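Local coordinates for uncharacterized protein (Pseudomonas aeruginosa UCBPP-PA14, PDB 3FD9) that acts as a transcriptional antiactivator of type III secretion, probably by disrupting self-association and DNA binding of the activator ExsA until ExsC intervenes, at residues E52-R60 with N244-F252. Residues are numbered along the deposited sequence; the frame is centred on the assembly and turned at random.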
loop_
_atom_site.group_PDB
_atom_site.type_symbol
_atom_site.label_atom_id
_atom_site.label_comp_id
_atom_site.label_asym_id
_atom_site.label_seq_id
_atom_site.Cartn_x
_atom_site.Cartn_y
_atom_site.Cartn_z
ATOM N N GLU A 52 -19.005 -4.327 -12.191
ATOM C CA GLU A 52 -18.034 -4.673 -13.232
ATOM C C GLU A 52 -16.931 -3.643 -13.405
ATOM O O GLU A 52 -15.768 -4.001 -13.558
ATOM C CB GLU A 52 -18.741 -4.887 -14.571
ATOM C CG GLU A 52 -19.402 -6.244 -14.708
ATOM C CD GLU A 52 -18.390 -7.354 -14.933
ATOM O OE1 GLU A 52 -17.188 -7.143 -14.635
ATOM O OE2 GLU A 52 -18.800 -8.436 -15.414
ATOM N N TRP A 53 -17.312 -2.367 -13.402
ATOM C CA TRP A 53 -16.375 -1.254 -13.576
ATOM C C TRP A 53 -15.278 -1.314 -12.538
ATOM O O TRP A 53 -14.104 -1.354 -12.872
ATOM C CB TRP A 53 -17.105 0.085 -13.481
ATOM C CG TRP A 53 -16.211 1.283 -13.537
ATOM C CD1 TRP A 53 -15.592 1.791 -14.642
ATOM C CD2 TRP A 53 -15.851 2.145 -12.447
ATOM N NE1 TRP A 53 -14.861 2.907 -14.309
ATOM C CE2 TRP A 53 -15.000 3.145 -12.965
ATOM C CE3 TRP A 53 -16.152 2.161 -11.078
ATOM C CZ2 TRP A 53 -14.451 4.148 -12.174
ATOM C CZ3 TRP A 53 -15.608 3.159 -10.289
ATOM C CH2 TRP A 53 -14.763 4.142 -10.841
ATOM N N LEU A 54 -15.664 -1.335 -11.272
ATOM C CA LEU A 54 -14.679 -1.337 -10.204
ATOM C C LEU A 54 -13.875 -2.637 -10.220
ATOM O O LEU A 54 -12.707 -2.656 -9.849
ATOM C CB LEU A 54 -15.347 -1.108 -8.847
ATOM C CG LEU A 54 -14.392 -0.848 -7.679
ATOM C CD1 LEU A 54 -13.389 0.253 -8.020
ATOM C CD2 LEU A 54 -15.154 -0.498 -6.409
ATOM N N GLN A 55 -14.502 -3.722 -10.658
ATOM C CA GLN A 55 -13.817 -5.007 -10.756
ATOM C C GLN A 55 -12.732 -4.976 -11.834
ATOM O O GLN A 55 -11.683 -5.601 -11.699
ATOM C CB GLN A 55 -14.818 -6.120 -11.068
ATOM C CG GLN A 55 -15.788 -6.429 -9.946
ATOM C CD GLN A 55 -15.133 -7.174 -8.812
ATOM O OE1 GLN A 55 -14.031 -7.715 -8.957
ATOM N NE2 GLN A 55 -15.806 -7.208 -7.666
ATOM N N GLN A 56 -13.016 -4.250 -12.910
ATOM C CA GLN A 56 -12.094 -4.081 -14.018
ATOM C C GLN A 56 -10.886 -3.285 -13.550
ATOM O O GLN A 56 -9.742 -3.654 -13.816
ATOM C CB GLN A 56 -12.810 -3.357 -15.163
ATOM C CG GLN A 56 -11.957 -2.970 -16.372
ATOM C CD GLN A 56 -12.809 -2.509 -17.562
ATOM O OE1 GLN A 56 -13.518 -3.309 -18.185
ATOM N NE2 GLN A 56 -12.742 -1.217 -17.877
ATOM N N ARG A 57 -11.139 -2.193 -12.835
ATOM C CA ARG A 57 -10.053 -1.387 -12.298
ATOM C C ARG A 57 -9.208 -2.189 -11.321
ATOM O O ARG A 57 -7.982 -2.088 -11.340
ATOM C CB ARG A 57 -10.576 -0.102 -11.665
ATOM C CG ARG A 57 -11.164 0.840 -12.697
ATOM C CD ARG A 57 -11.364 2.230 -12.157
ATOM N NE ARG A 57 -10.084 2.901 -11.939
ATOM C CZ ARG A 57 -9.664 3.970 -12.611
ATOM N NH1 ARG A 57 -10.425 4.510 -13.557
ATOM N NH2 ARG A 57 -8.483 4.502 -12.327
ATOM N N LEU A 58 -9.846 -2.999 -10.483
ATOM C CA LEU A 58 -9.102 -3.847 -9.553
ATOM C C LEU A 58 -8.132 -4.772 -10.297
ATOM O O LEU A 58 -6.919 -4.761 -10.045
ATOM C CB LEU A 58 -10.050 -4.667 -8.676
ATOM C CG LEU A 58 -9.407 -5.701 -7.741
ATOM C CD1 LEU A 58 -8.379 -5.073 -6.837
ATOM C CD2 LEU A 58 -10.470 -6.418 -6.906
ATOM N N ALA A 59 -8.672 -5.558 -11.221
ATOM C CA ALA A 59 -7.873 -6.496 -12.003
ATOM C C ALA A 59 -6.703 -5.814 -12.727
ATOM O O ALA A 59 -5.646 -6.412 -12.928
ATOM C CB ALA A 59 -8.753 -7.223 -12.996
ATOM N N ARG A 60 -6.893 -4.558 -13.109
ATOM C CA ARG A 60 -5.901 -3.860 -13.908
ATOM C C ARG A 60 -4.949 -3.047 -13.039
ATOM O O ARG A 60 -3.944 -2.531 -13.529
ATOM C CB ARG A 60 -6.591 -2.982 -14.958
ATOM C CG ARG A 60 -7.448 -3.804 -15.926
ATOM C CD ARG A 60 -8.179 -2.946 -16.947
ATOM N NE ARG A 60 -8.887 -3.771 -17.926
ATOM C CZ ARG A 60 -9.605 -3.282 -18.935
ATOM N NH1 ARG A 60 -9.713 -1.972 -19.094
ATOM N NH2 ARG A 60 -10.211 -4.093 -19.785
ATOM N N ASN A 244 -16.190 -7.385 -24.139
ATOM C CA ASN A 244 -16.166 -7.250 -22.698
ATOM C C ASN A 244 -14.787 -6.816 -22.198
ATOM O O ASN A 244 -14.344 -7.237 -21.127
ATOM C CB ASN A 244 -16.572 -8.575 -22.062
ATOM C CG ASN A 244 -16.940 -8.433 -20.610
ATOM O OD1 ASN A 244 -17.649 -7.497 -20.226
ATOM N ND2 ASN A 244 -16.463 -9.365 -19.784
ATOM N N LEU A 245 -14.113 -5.974 -22.979
ATOM C CA LEU A 245 -12.816 -5.435 -22.572
ATOM C C LEU A 245 -12.936 -3.982 -22.150
ATOM O O LEU A 245 -11.944 -3.340 -21.818
ATOM C CB LEU A 245 -11.766 -5.588 -23.670
ATOM C CG LEU A 245 -11.583 -7.011 -24.191
ATOM C CD1 LEU A 245 -10.619 -7.011 -25.371
ATOM C CD2 LEU A 245 -11.115 -7.965 -23.100
ATOM N N CYS A 246 -14.152 -3.457 -22.167
ATOM C CA CYS A 246 -14.407 -2.172 -21.531
ATOM C C CYS A 246 -15.880 -2.035 -21.173
ATOM O O CYS A 246 -16.683 -2.945 -21.422
ATOM C CB CYS A 246 -13.923 -1.009 -22.394
ATOM S SG CYS A 246 -14.948 -0.660 -23.820
ATOM N N GLN A 247 -16.228 -0.903 -20.573
ATOM C CA GLN A 247 -17.576 -0.701 -20.059
ATOM C C GLN A 247 -18.392 0.050 -21.083
ATOM O O GLN A 247 -17.838 0.681 -21.978
ATOM C CB GLN A 247 -17.544 0.064 -18.736
ATOM C CG GLN A 247 -16.774 -0.656 -17.653
ATOM C CD GLN A 247 -17.175 -2.115 -17.539
ATOM O OE1 GLN A 247 -18.287 -2.429 -17.132
ATOM N NE2 GLN A 247 -16.265 -3.011 -17.894
ATOM N N ALA A 248 -19.709 -0.035 -20.963
ATOM C CA ALA A 248 -20.579 0.660 -21.886
ATOM C C ALA A 248 -20.211 2.129 -21.914
ATOM O O ALA A 248 -20.127 2.724 -22.987
ATOM C CB ALA A 248 -22.032 0.478 -21.493
ATOM N N GLN A 249 -19.967 2.699 -20.736
ATOM C CA GLN A 249 -19.763 4.138 -20.601
ATOM C C GLN A 249 -18.313 4.602 -20.631
ATOM O O GLN A 249 -18.044 5.794 -20.488
ATOM C CB GLN A 249 -20.433 4.647 -19.329
ATOM C CG GLN A 249 -21.936 4.474 -19.339
ATOM C CD GLN A 249 -22.566 5.025 -20.598
ATOM O OE1 GLN A 249 -22.202 6.103 -21.067
ATOM N NE2 GLN A 249 -23.522 4.287 -21.155
ATOM N N ASP A 250 -17.378 3.672 -20.799
ATOM C CA ASP A 250 -15.978 4.032 -20.997
ATOM C C ASP A 250 -15.866 4.803 -22.301
ATOM O O ASP A 250 -16.291 4.316 -23.339
ATOM C CB ASP A 250 -15.114 2.776 -21.078
ATOM C CG ASP A 250 -14.685 2.260 -19.714
ATOM O OD1 ASP A 250 -14.624 3.062 -18.756
ATOM O OD2 ASP A 250 -14.388 1.048 -19.598
ATOM N N HIS A 251 -15.313 6.011 -22.254
ATOM C CA HIS A 251 -15.126 6.821 -23.456
ATOM C C HIS A 251 -13.646 6.983 -23.761
ATOM O O HIS A 251 -12.888 7.421 -22.916
ATOM C CB HIS A 251 -15.780 8.200 -23.290
ATOM C CG HIS A 251 -15.615 9.103 -24.479
ATOM N ND1 HIS A 251 -14.794 10.214 -24.465
ATOM C CD2 HIS A 251 -16.166 9.065 -25.717
ATOM C CE1 HIS A 251 -14.846 10.817 -25.640
ATOM N NE2 HIS A 251 -15.670 10.139 -26.418
ATOM N N PHE A 252 -13.234 6.629 -24.970
ATOM C CA PHE A 252 -11.848 6.812 -25.384
ATOM C C PHE A 252 -11.705 7.984 -26.351
ATOM O O PHE A 252 -12.672 8.365 -27.025
ATOM C CB PHE A 252 -11.303 5.535 -26.025
ATOM C CG PHE A 252 -11.325 4.356 -25.112
ATOM C CD1 PHE A 252 -10.341 4.188 -24.153
ATOM C CD2 PHE A 252 -12.339 3.418 -25.198
ATOM C CE1 PHE A 252 -10.363 3.096 -23.299
ATOM C CE2 PHE A 252 -12.369 2.325 -24.341
ATOM C CZ PHE A 252 -11.379 2.162 -23.392
HETATM O O HOH W 1 -10.513 -1.151 -21.480
#
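Gln56 meets the loop that precedes strand 251-253 with both ends of its amide. Its chain leaves the helix 52-60 with CG anti to the backbone N (chi1 174°) and stays extended, which carries the amide across to Gln247 and Asp250. Gln56 OE1 accepts from Gln247 NE2 at 2.8 Å; the N-H...O angle of 139° shows a bent bond, and the donor stands well above the carbonyl plane of Gln56. The two amides are steeply inclined to each other, and their chains slide past in opposite directions. Gln56 NE2 donates to Asp250 OD2 over a longer 3.3 Å, along the syn lone pair of that oxygen and close to the plane of its own amide. This donor-acceptor pattern is consistent with the modelled orientation of the Gln56 amide. Asp250 OD2 also accepts from Gln247 N at 2.9 Å, from above the carboxylate plane, a side-chain bond across the type I turn that the backbone pair Asp250 N to Gln247 O already closes, while Asp250 OD1 is satisfied by the backbone N of Asp89. Trp53 NE1 reaches the carboxylate of the same Asp89, and the indole edge rests its CD1 against Gln247 CG at 4.1 Å. One turn beyond Gln56, Arg60 NH2 gives Leu245 O a nearly straight bond (2.8 Å, 168°), lying in the guanidinium plane. A water bridges Arg60 NH1 and Leu245 O, giving that carbonyl a second donor. Gln56 CG lies over the centre of one face of the Arg60 guanidinium, 3.4 Å above its plane. This is a polar helix-to-loop junction: glutamine and arginine side chains of an N-terminal-domain helix grip the C-terminal-domain connection between the Schellman-capped helix 232-241 and strand 251-253, which pairs in parallel with strand 90-92.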